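Local coordinates for xylose isomerase-like TIM barrel domain-containing protein (Parabacteroides distasonis, PDB 4KW2) that is of unknown function but folds as a xylose isomerase-like TIM barrel and may be an isomerase or a related enzyme, at residues 91-96 / 236-241; 120-125 / 199-204. One frame throughout, in Å; residues are numbered along the deposited sequence.

Interaction 1: 91-96 / 236-241; sequences KPIAFG and NGLISI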
ATOM      1  N   LYS A  91     -16.980  -1.136 -24.602  1.00 32.71           N
ATOM      2  CA  LYS A  91     -15.976  -0.815 -25.624  1.00 34.37           C
ATOM      3  C   LYS A  91     -14.582  -1.103 -25.074  1.00 32.84           C
ATOM      4  O   LYS A  91     -14.277  -0.703 -23.949  1.00 31.24           O
ATOM      5  CB  LYS A  91     -16.047   0.662 -26.015  1.00 39.80           C
ATOM      6  CG  LYS A  91     -17.398   1.126 -26.535  1.00 44.82           C
ATOM      7  CD  LYS A  91     -17.575   0.786 -28.002  1.00 51.83           C
ATOM      8  CE  LYS A  91     -18.725   1.568 -28.620  1.00 56.61           C
ATOM      9  NZ  LYS A  91     -18.856   1.267 -30.072  1.00 62.23           N
ATOM     10  N   PRO A  92     -13.725  -1.788 -25.858  1.00 32.66           N
ATOM     11  CA  PRO A  92     -12.349  -2.018 -25.424  1.00 31.79           C
ATOM     12  C   PRO A  92     -11.523  -0.777 -25.714  1.00 31.68           C
ATOM     13  O   PRO A  92     -10.615  -0.811 -26.534  1.00 33.15           O
ATOM     14  CB  PRO A  92     -11.913  -3.198 -26.283  1.00 31.38           C
ATOM     15  CG  PRO A  92     -12.658  -2.989 -27.559  1.00 33.92           C
ATOM     16  CD  PRO A  92     -13.984  -2.400 -27.173  1.00 32.48           C
ATOM     17  N   ILE A  93     -11.853   0.307 -25.023  1.00 31.83           N
ATOM     18  CA  ILE A  93     -11.394   1.650 -25.374  1.00 33.26           C
ATOM     19  C   ILE A  93      -9.894   1.844 -25.153  1.00 32.49           C
ATOM     20  O   ILE A  93      -9.250   2.582 -25.899  1.00 32.03           O
ATOM     21  CB  ILE A  93     -12.191   2.721 -24.584  1.00 36.44           C
ATOM     22  CG1 ILE A  93     -12.021   4.116 -25.189  1.00 41.18           C
ATOM     23  CG2 ILE A  93     -11.818   2.732 -23.107  1.00 36.54           C
ATOM     24  CD1 ILE A  93     -12.952   4.368 -26.347  1.00 48.31           C
ATOM     25  N   ALA A  94      -9.338   1.182 -24.142  1.00 28.81           N
ATOM     26  CA  ALA A  94      -7.938   1.382 -23.805  1.00 28.56           C
ATOM     27  C   ALA A  94      -7.226   0.089 -23.454  1.00 28.16           C
ATOM     28  O   ALA A  94      -7.839  -0.871 -22.997  1.00 26.86           O
ATOM     29  CB  ALA A  94      -7.813   2.369 -22.652  1.00 28.44           C
ATOM     30  N   PHE A  95      -5.921   0.088 -23.690  1.00 28.81           N
ATOM     31  CA  PHE A  95      -5.030  -0.916 -23.156  1.00 30.67           C
ATOM     32  C   PHE A  95      -3.873  -0.208 -22.470  1.00 30.01           C
ATOM     33  O   PHE A  95      -3.423   0.839 -22.925  1.00 31.14           O
ATOM     34  CB  PHE A  95      -4.508  -1.823 -24.267  1.00 31.19           C
ATOM     35  CG  PHE A  95      -5.563  -2.694 -24.867  1.00 32.96           C
ATOM     36  CD1 PHE A  95      -5.995  -3.829 -24.204  1.00 32.95           C
ATOM     37  CD2 PHE A  95      -6.137  -2.376 -26.085  1.00 37.34           C
ATOM     38  CE1 PHE A  95      -6.980  -4.635 -24.747  1.00 35.04           C
ATOM     39  CE2 PHE A  95      -7.123  -3.178 -26.632  1.00 38.19           C
ATOM     40  CZ  PHE A  95      -7.545  -4.309 -25.961  1.00 34.80           C
ATOM     41  N   GLY A  96      -3.398  -0.792 -21.379  1.00 28.86           N
ATOM     42  CA  GLY A  96      -2.260  -0.259 -20.653  1.00 29.73           C
ATOM     43  C   GLY A  96      -2.314  -0.745 -19.222  1.00 29.89           C
ATOM     44  O   GLY A  96      -3.292  -1.392 -18.845  1.00 28.83           O
ATOM     45  N   ASN A 236     -13.133  15.825 -20.706  1.00 38.11           N
ATOM     46  CA  ASN A 236     -13.928  14.983 -21.595  1.00 42.91           C
ATOM     47  C   ASN A 236     -13.190  13.716 -22.031  1.00 41.02           C
ATOM     48  O   ASN A 236     -13.482  13.148 -23.068  1.00 41.06           O
ATOM     49  CB  ASN A 236     -14.422  15.790 -22.806  1.00 48.29           C
ATOM     50  CG  ASN A 236     -13.297  16.442 -23.586  1.00 51.22           C
ATOM     51  OD1 ASN A 236     -12.120  16.126 -23.399  1.00 53.25           O
ATOM     52  ND2 ASN A 236     -13.656  17.367 -24.466  1.00 54.65           N
ATOM     53  N   GLY A 237     -12.245  13.269 -21.213  1.00 40.51           N
ATOM     54  CA  GLY A 237     -11.510  12.050 -21.489  1.00 38.05           C
ATOM     55  C   GLY A 237     -12.136  10.866 -20.787  1.00 36.24           C
ATOM     56  O   GLY A 237     -13.341  10.832 -20.558  1.00 35.95           O
ATOM     57  N   LEU A 238     -11.298   9.900 -20.430  1.00 37.23           N
ATOM     58  CA  LEU A 238     -11.745   8.667 -19.804  1.00 34.43           C
ATOM     59  C   LEU A 238     -11.391   8.670 -18.322  1.00 33.82           C
ATOM     60  O   LEU A 238     -10.232   8.848 -17.960  1.00 33.37           O
ATOM     61  CB  LEU A 238     -11.093   7.475 -20.509  1.00 32.69           C
ATOM     62  CG  LEU A 238     -11.281   6.074 -19.914  1.00 32.55           C
ATOM     63  CD1 LEU A 238     -12.733   5.630 -20.025  1.00 33.72           C
ATOM     64  CD2 LEU A 238     -10.351   5.081 -20.591  1.00 30.61           C
ATOM     65  N   ILE A 239     -12.396   8.480 -17.471  1.00 37.48           N
ATOM     66  CA  ILE A 239     -12.171   8.199 -16.057  1.00 37.44           C
ATOM     67  C   ILE A 239     -12.091   6.687 -15.928  1.00 37.64           C
ATOM     68  O   ILE A 239     -13.089   5.982 -16.095  1.00 38.14           O
ATOM     69  CB  ILE A 239     -13.303   8.716 -15.146  1.00 39.20           C
ATOM     70  CG1 ILE A 239     -13.538  10.208 -15.362  1.00 41.55           C
ATOM     71  CG2 ILE A 239     -12.961   8.466 -13.681  1.00 39.95           C
ATOM     72  CD1 ILE A 239     -14.725  10.742 -14.588  1.00 45.75           C
ATOM     73  N   SER A 240     -10.897   6.200 -15.630  1.00 34.69           N
ATOM     74  CA  SER A 240     -10.641   4.780 -15.567  1.00 33.69           C
ATOM     75  C   SER A 240     -10.483   4.371 -14.105  1.00 34.86           C
ATOM     76  O   SER A 240      -9.484   4.714 -13.456  1.00 34.52           O
ATOM     77  CB  SER A 240      -9.384   4.460 -16.370  1.00 31.99           C
ATOM     78  OG  SER A 240      -9.333   3.086 -16.664  1.00 35.71           O
ATOM     79  N   ILE A 241     -11.469   3.647 -13.586  1.00 33.35           N
ATOM     80  CA  ILE A 241     -11.516   3.350 -12.164  1.00 35.28           C
ATOM     81  C   ILE A 241     -10.955   1.969 -11.813  1.00 33.78           C
ATOM     82  O   ILE A 241     -11.104   0.993 -12.556  1.00 33.87           O
ATOM     83  CB  ILE A 241     -12.942   3.507 -11.579  1.00 40.15           C
ATOM     84  CG1 ILE A 241     -13.864   2.361 -11.998  1.00 46.07           C
ATOM     85  CG2 ILE A 241     -13.548   4.841 -11.999  1.00 41.75           C
ATOM     86  CD1 ILE A 241     -14.617   1.754 -10.838  1.00 48.79           C
TER

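Interaction 2: 120-125 / 199-204; sequences IVTVEP and IKVAHL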
ATOM      1  N   ILE A 120      -7.442   4.484 -27.217  1.00 38.62           N
ATOM      2  CA  ILE A 120      -6.415   5.028 -26.335  1.00 39.54           C
ATOM      3  C   ILE A 120      -5.499   3.914 -25.856  1.00 38.00           C
ATOM      4  O   ILE A 120      -5.925   2.781 -25.680  1.00 37.62           O
ATOM      5  CB  ILE A 120      -7.025   5.696 -25.080  1.00 43.76           C
ATOM      6  CG1 ILE A 120      -8.183   6.627 -25.455  1.00 47.13           C
ATOM      7  CG2 ILE A 120      -5.953   6.471 -24.318  1.00 46.39           C
ATOM      8  CD1 ILE A 120      -8.898   7.240 -24.268  1.00 49.04           C
ATOM      9  N   VAL A 121      -4.236   4.247 -25.633  1.00 36.61           N
ATOM     10  CA  VAL A 121      -3.349   3.369 -24.890  1.00 35.37           C
ATOM     11  C   VAL A 121      -2.691   4.192 -23.793  1.00 35.48           C
ATOM     12  O   VAL A 121      -2.326   5.349 -24.016  1.00 35.24           O
ATOM     13  CB  VAL A 121      -2.288   2.687 -25.787  1.00 35.25           C
ATOM     14  CG1 VAL A 121      -2.958   1.775 -26.803  1.00 34.63           C
ATOM     15  CG2 VAL A 121      -1.407   3.704 -26.498  1.00 35.52           C
ATOM     16  N   THR A 122      -2.583   3.609 -22.603  1.00 32.81           N
ATOM     17  CA  THR A 122      -1.861   4.231 -21.505  1.00 32.96           C
ATOM     18  C   THR A 122      -0.476   3.605 -21.439  1.00 30.28           C
ATOM     19  O   THR A 122      -0.330   2.385 -21.556  1.00 27.44           O
ATOM     20  CB  THR A 122      -2.594   4.077 -20.164  1.00 32.24           C
ATOM     21  OG1 THR A 122      -2.943   2.708 -19.961  1.00 37.13           O
ATOM     22  CG2 THR A 122      -3.856   4.906 -20.158  1.00 33.67           C
ATOM     23  N   VAL A 123       0.534   4.455 -21.266  1.00 30.44           N
ATOM     24  CA  VAL A 123       1.928   4.065 -21.434  1.00 31.43           C
ATOM     25  C   VAL A 123       2.847   4.775 -20.444  1.00 33.84           C
ATOM     26  O   VAL A 123       2.573   5.891 -20.015  1.00 33.21           O
ATOM     27  CB  VAL A 123       2.422   4.361 -22.871  1.00 30.53           C
ATOM     28  CG1 VAL A 123       1.520   3.697 -23.898  1.00 28.93           C
ATOM     29  CG2 VAL A 123       2.498   5.861 -23.139  1.00 31.58           C
ATOM     30  N   GLU A 124       3.945   4.110 -20.103  1.00 38.91           N
ATOM     31  CA  GLU A 124       4.955   4.647 -19.198  1.00 41.90           C
ATOM     32  C   GLU A 124       6.317   4.453 -19.855  1.00 40.64           C
ATOM     33  O   GLU A 124       7.021   3.491 -19.550  1.00 41.72           O
ATOM     34  CB  GLU A 124       4.883   3.933 -17.842  1.00 47.54           C
ATOM     35  CG  GLU A 124       5.847   4.466 -16.787  1.00 54.36           C
ATOM     36  CD  GLU A 124       5.549   3.955 -15.385  1.00 57.03           C
ATOM     37  OE1 GLU A 124       4.364   3.750 -15.048  1.00 63.23           O
ATOM     38  OE2 GLU A 124       6.508   3.768 -14.608  1.00 60.18           O
ATOM     39  N   PRO A 125       6.683   5.356 -20.783  1.00 40.71           N
ATOM     40  CA  PRO A 125       7.908   5.227 -21.541  1.00 41.42           C
ATOM     41  C   PRO A 125       9.023   6.099 -20.994  1.00 44.84           C
ATOM     42  O   PRO A 125       8.787   6.935 -20.123  1.00 45.76           O
ATOM     43  CB  PRO A 125       7.492   5.752 -22.911  1.00 41.33           C
ATOM     44  CG  PRO A 125       6.500   6.832 -22.594  1.00 41.66           C
ATOM     45  CD  PRO A 125       5.930   6.544 -21.227  1.00 42.19           C
ATOM     46  N   ILE A 199      -5.059  16.192 -21.130  1.00 61.04           N
ATOM     47  CA  ILE A 199      -5.395  15.151 -20.155  1.00 57.09           C
ATOM     48  C   ILE A 199      -6.432  14.223 -20.773  1.00 51.55           C
ATOM     49  O   ILE A 199      -7.595  14.597 -20.908  1.00 54.25           O
ATOM     50  CB  ILE A 199      -5.981  15.716 -18.841  1.00 58.11           C
ATOM     51  CG1 ILE A 199      -5.072  16.794 -18.234  1.00 64.72           C
ATOM     52  CG2 ILE A 199      -6.205  14.587 -17.842  1.00 54.02           C
ATOM     53  CD1 ILE A 199      -3.694  16.303 -17.845  1.00 68.98           C
ATOM     54  N   LYS A 200      -6.013  13.014 -21.138  1.00 43.75           N
ATOM     55  CA  LYS A 200      -6.893  12.080 -21.842  1.00 44.14           C
ATOM     56  C   LYS A 200      -7.499  11.010 -20.935  1.00 40.47           C
ATOM     57  O   LYS A 200      -8.596  10.533 -21.205  1.00 41.89           O
ATOM     58  CB  LYS A 200      -6.142  11.424 -23.002  1.00 46.08           C
ATOM     59  CG  LYS A 200      -5.753  12.414 -24.084  1.00 47.45           C
ATOM     60  CD  LYS A 200      -5.211  11.717 -25.316  1.00 49.26           C
ATOM     61  CE  LYS A 200      -4.644  12.721 -26.311  1.00 52.68           C
ATOM     62  NZ  LYS A 200      -5.658  13.703 -26.784  1.00 52.23           N
ATOM     63  N   VAL A 201      -6.784  10.629 -19.879  1.00 38.31           N
ATOM     64  CA  VAL A 201      -7.236   9.582 -18.973  1.00 36.35           C
ATOM     65  C   VAL A 201      -6.967   9.983 -17.523  1.00 36.78           C
ATOM     66  O   VAL A 201      -5.907  10.511 -17.207  1.00 39.12           O
ATOM     67  CB  VAL A 201      -6.533   8.232 -19.276  1.00 35.80           C
ATOM     68  CG1 VAL A 201      -6.967   7.146 -18.296  1.00 34.29           C
ATOM     69  CG2 VAL A 201      -6.815   7.797 -20.706  1.00 38.40           C
ATOM     70  N   ALA A 202      -7.935   9.729 -16.650  1.00 37.79           N
ATOM     71  CA  ALA A 202      -7.747   9.897 -15.218  1.00 38.51           C
ATOM     72  C   ALA A 202      -7.878   8.541 -14.537  1.00 36.64           C
ATOM     73  O   ALA A 202      -8.920   7.905 -14.615  1.00 37.58           O
ATOM     74  CB  ALA A 202      -8.773  10.869 -14.663  1.00 40.44           C
ATOM     75  N   HIS A 203      -6.811   8.104 -13.875  1.00 38.75           N
ATOM     76  CA  HIS A 203      -6.823   6.872 -13.089  1.00 36.73           C
ATOM     77  C   HIS A 203      -7.309   7.132 -11.675  1.00 34.80           C
ATOM     78  O   HIS A 203      -6.666   7.851 -10.920  1.00 37.50           O
ATOM     79  CB  HIS A 203      -5.420   6.272 -13.013  1.00 36.72           C
ATOM     80  CG  HIS A 203      -5.051   5.442 -14.195  1.00 38.72           C
ATOM     81  ND1 HIS A 203      -3.902   4.682 -14.235  1.00 41.26           N
ATOM     82  CD2 HIS A 203      -5.683   5.233 -15.373  1.00 38.67           C
ATOM     83  CE1 HIS A 203      -3.837   4.049 -15.392  1.00 40.56           C
ATOM     84  NE2 HIS A 203      -4.905   4.366 -16.101  1.00 39.52           N
ATOM     85  N   LEU A 204      -8.449   6.550 -11.329  1.00 38.96           N
ATOM     86  CA  LEU A 204      -8.910   6.491  -9.946  1.00 38.53           C
ATOM     87  C   LEU A 204      -8.503   5.153  -9.372  1.00 39.05           C
ATOM     88  O   LEU A 204      -9.012   4.114  -9.798  1.00 43.45           O
ATOM     89  CB  LEU A 204     -10.428   6.615  -9.866  1.00 44.89           C
ATOM     90  CG  LEU A 204     -11.001   7.996  -9.599  1.00 46.48           C
ATOM     91  CD1 LEU A 204     -10.450   8.998 -10.602  1.00 49.61           C
ATOM     92  CD2 LEU A 204     -12.518   7.917  -9.665  1.00 46.20           C
TER

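Interaction 1: 91-96 / 236-241
Leu238 O accepts a probable hydrogen bond from Ala202 N at 2.8 Å, which joins the start of strand 238-241 to its barrel neighbour while the Leu238 side chain reaches across the interior to Ile93 and Ala94. With CG anti to its backbone N (chi1 173°), Leu238 stretches inward, and its CD2 methyl makes the closest approach. That methyl lies 3.7 Å from Ile93 CG2, so the short beta branch of the isoleucine makes the contact, while CG1 and CD1 run on elsewhere. The two side chains run alongside one another, pointing opposite ways. The same Leu238 CD2 comes within 4.2 Å of Ala94 CB, and thus faces two consecutive residues of 91-96.

In a regular strand, consecutive side chains would lie on opposite faces. Here the backbone of Ile93 adopts nearly helical angles (phi -69°, psi -33°), which breaks the alternation and turns both Ile93 and Ala94 inward. The kink begins one residue earlier, at Pro92, the centre of an inverse gamma turn closed by a weak bond from Ile93 N to Lys91 O. Proline suits this place because its ring already holds phi near the value the turn needs.

Residue sizes match their positions. Leucine and isoleucine together close the 9.0 Å between Leu238 CA and Ile93 CA, and alanine is small where Glu52 packs beside it. Glu52 also bonds Ser240 OG, so polar groups follow toward the C-terminal ends of the strands. Toward their N-terminal ends, outside the contact itself, Lys91 NZ pairs with a bound sulfate ion, probably from the crystallisation liquor. Branched and long aliphatic residues from non-adjacent strands, meeting inside near the strand beginnings, make a layer of the hydrophobic interior of a TIM barrel.

Interaction 2: 120-125 / 199-204
This is a buried, mainly apolar contact across the inside of the barrel, between strands 120-123 and 199-204, which are separated in the sheet by strands 143-146 and 172-178. Their axes approach to 8.6 Å and diverge by 63°, so side chains rather than backbones bridge them.

Val201 is the meeting point. Its CG2 methyl lies 3.9 Å from Ile120 CG2 and 4.2 Å from Ile120 CD1, tucked against two branches of one isoleucine as the two side chains pass side by side with reversed directions. Thr122 meets the same valine methyl more loosely, its CG2 being 4.2 Å from Val201 CG2, and here the side chains are turned at about a right angle. Ile120 and Thr122, two residues apart, both point inward, and beta-branched side chains suit them, filling the interior beside the backbone, with the isoleucine also reaching further through CD1.

Threonine also has a polar branch to place. A chi1 of 51° sets the hydroxyl in the cleft formed by its own N and C, which sends OG1 to a hydrogen bond with Glu52 OE2 and presents CG2 to strand 199-204. That methyl approaches the imidazole of His203 obliquely, 4.2 Å from His203 NE2, the atom that hydrogen-bonds to the same Glu52 OE2. Lys200 begins by pointing toward 120-125, but its chain leads away to a salt bridge with Glu143 and a hydrogen bond to Pro170 O.

The chemistry therefore changes from aliphatic at Ile120 and Val201 to polar at Thr122 and His203. Two bonds to one carboxylate oxygen would fix the position of Glu52 and limit rotation of both the threonine hydroxyl and the histidine ring, which is consistent with a well-ordered polar layer next to an apolar one.

Interactions 1 and 2 are two spans across one barrel, their centres about 8 Å apart, and residues 120-204 fall between the two segments of interaction 1 in sequence. Their strands are sheet neighbours on both sides: Ser240 N and Ala202 O are 2.8 Å apart, a probable hydrogen bond, and Gly96 CA packs 3.1 Å from Thr122 OG1. The apolar parts converge, Leu238 CD2 lying 4.5 Å from Val201 CG2. Glu52, from a fifth strand, 50-53, hydrogen-bonds through OE1 to Ser240 of interaction 1 and through OE2 to Thr122 and His203 of interaction 2. Such a polar cluster is consistent with the floor of a pocket, as TIM barrels have their active sites at the strands' C-terminal ends.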